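Side-chain contact in R.Ecl18kI (Enterobacter cloacae, PDB 2GB7), which recognises the double-stranded sequence 5'-CCNGG-3' and cleaves it before the first C, as a type II restriction endonuclease that flips nucleotides of its site: residues F[277-280]-F[281-285]. The protein carries 1 engineered substitution. Sequence-based numbering, arbitrary orientation.
Engineered in segment 277-280: Gln277 (natural residue Arg).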
loop_
_atom_site.group_PDB
_atom_site.type_symbol
_atom_site.label_atom_id
_atom_site.label_comp_id
_atom_site.label_asym_id
_atom_site.label_seq_id
_atom_site.Cartn_x
_atom_site.Cartn_y
_atom_site.Cartn_z
ATOM N N GLN F 277 -26.057 -17.752 15.846
ATOM C CA GLN F 277 -24.943 -18.407 15.146
ATOM C C GLN F 277 -23.745 -17.480 14.956
ATOM O O GLN F 277 -22.598 -17.860 15.227
ATOM C CB GLN F 277 -25.393 -18.932 13.773
ATOM C CG GLN F 277 -26.264 -20.174 13.812
ATOM C CD GLN F 277 -26.710 -20.627 12.423
ATOM O OE1 GLN F 277 -27.031 -19.808 11.557
ATOM N NE2 GLN F 277 -26.737 -21.944 12.206
ATOM N N SER F 278 -24.022 -16.271 14.482
ATOM C CA SER F 278 -22.992 -15.267 14.248
ATOM C C SER F 278 -22.215 -14.920 15.525
ATOM O O SER F 278 -20.999 -14.841 15.512
ATOM C CB SER F 278 -23.621 -14.003 13.661
ATOM O OG SER F 278 -22.601 -13.084 13.304
ATOM N N ILE F 279 -22.939 -14.723 16.619
ATOM C CA ILE F 279 -22.338 -14.426 17.917
ATOM C C ILE F 279 -21.505 -15.615 18.406
ATOM O O ILE F 279 -20.337 -15.440 18.783
ATOM C CB ILE F 279 -23.415 -14.095 18.972
ATOM C CG1 ILE F 279 -24.110 -12.764 18.629
ATOM C CG2 ILE F 279 -22.789 -14.017 20.375
ATOM C CD1 ILE F 279 -25.423 -12.488 19.421
ATOM N N LEU F 280 -22.103 -16.815 18.374
ATOM C CA LEU F 280 -21.429 -18.039 18.841
ATOM C C LEU F 280 -20.136 -18.267 18.072
ATOM O O LEU F 280 -19.136 -18.681 18.644
ATOM C CB LEU F 280 -22.356 -19.266 18.771
ATOM C CG LEU F 280 -23.504 -19.312 19.794
ATOM C CD1 LEU F 280 -24.524 -20.379 19.444
ATOM C CD2 LEU F 280 -22.990 -19.511 21.226
ATOM N N LYS F 281 -20.163 -17.977 16.776
ATOM C CA LYS F 281 -18.985 -18.004 15.914
ATOM C C LYS F 281 -17.895 -17.044 16.393
ATOM O O LYS F 281 -16.707 -17.374 16.438
ATOM C CB LYS F 281 -19.427 -17.590 14.515
ATOM C CG LYS F 281 -18.478 -17.905 13.399
ATOM C CD LYS F 281 -18.997 -19.055 12.549
ATOM C CE LYS F 281 -20.306 -18.686 11.844
ATOM N NZ LYS F 281 -20.736 -19.758 10.893
ATOM N N GLN F 282 -18.301 -15.840 16.760
ATOM C CA GLN F 282 -17.338 -14.850 17.224
ATOM C C GLN F 282 -16.779 -15.183 18.603
ATOM O O GLN F 282 -15.598 -14.969 18.846
ATOM C CB GLN F 282 -17.960 -13.459 17.201
ATOM C CG GLN F 282 -18.228 -12.978 15.780
ATOM C CD GLN F 282 -19.064 -11.730 15.767
ATOM O OE1 GLN F 282 -18.539 -10.609 15.854
ATOM N NE2 GLN F 282 -20.369 -11.902 15.652
ATOM N N ILE F 283 -17.603 -15.750 19.484
ATOM C CA ILE F 283 -17.114 -16.203 20.793
ATOM C C ILE F 283 -16.002 -17.249 20.613
ATOM O O ILE F 283 -15.032 -17.269 21.385
ATOM C CB ILE F 283 -18.231 -16.763 21.695
ATOM C CG1 ILE F 283 -19.188 -15.657 22.133
ATOM C CG2 ILE F 283 -17.633 -17.432 22.943
ATOM C CD1 ILE F 283 -20.509 -16.184 22.700
ATOM N N GLU F 284 -16.137 -18.083 19.581
ATOM C CA GLU F 284 -15.122 -19.087 19.251
ATOM C C GLU F 284 -13.801 -18.433 18.911
ATOM O O GLU F 284 -12.755 -18.849 19.408
ATOM C CB GLU F 284 -15.575 -19.922 18.062
ATOM C CG GLU F 284 -14.778 -21.196 17.807
ATOM C CD GLU F 284 -15.569 -22.161 16.951
ATOM O OE1 GLU F 284 -16.318 -21.684 16.079
ATOM O OE2 GLU F 284 -15.460 -23.389 17.146
ATOM N N LYS F 285 -13.870 -17.422 18.043
ATOM C CA LYS F 285 -12.699 -16.669 17.603
ATOM C C LYS F 285 -11.996 -16.040 18.793
ATOM O O LYS F 285 -10.774 -16.015 18.854
ATOM C CB LYS F 285 -13.094 -15.590 16.579
ATOM C CG LYS F 285 -13.103 -16.033 15.102
ATOM C CD LYS F 285 -13.867 -17.352 14.860
ATOM C CE LYS F 285 -14.250 -17.556 13.405
ATOM N NZ LYS F 285 -15.209 -18.697 13.316
#
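Gln282 reaches back one helical turn to Ser278 and shows how a side-chain amide can be gripped by the helix that carries it. Gln282 NE2 donates to Ser278 O at 3.0 Å, in a fairly straight bond (165° at the hydrogen) that leaves within the plane of the amide. The carbonyl receives it differently: NE2 stands above the C=O plane rather than on a lone pair. Ser278 O also accepts Gln282 N at 3.1 Å, from the opposite face, and thus takes two donors of a single residue. CG of Gln282 lies beside the backbone N (chi1 -68°) and the chain beyond it is extended, which carries the amide back along the helix. Ser278 OG comes within 3.4 Å of Gln282 NE2, and both groups hydrogen-bond to the Asp140 carboxylate, through OD2 and OD1 respectively, while Gln282 OE1 accepts Val141 N. Those outside bonds fix which way round the amide is turned.

Among the backbone bonds of this regular alpha-helix, Ile283 N to Ile279 O is short, at 2.8 Å. Lys281 N and Glu284 N continue the i to i+4 pattern onto Gln277 O, of an engineered residue, and Leu280 O.

The apolar contact runs from Ile279 to Ile283, whose side chains slant across each other, with Ile279 CG2 3.9 Å from Ile283 CD1. Leu280 CD2 is more distant from Ile283 CD1, at 4.4 Å.

Near the C-terminal end of helix 269-285, this part of the helix presents two different faces. Ile279 packs on Tyr296 and Leu300 of helix 290-302, Leu280 on Leu300 and Ile283 on Tyr296, whereas Ser278 and Gln282 tie the helix to strand 140-141, at one edge of the mixed sheet within this chain, and touch Ile145 in the loop beyond it.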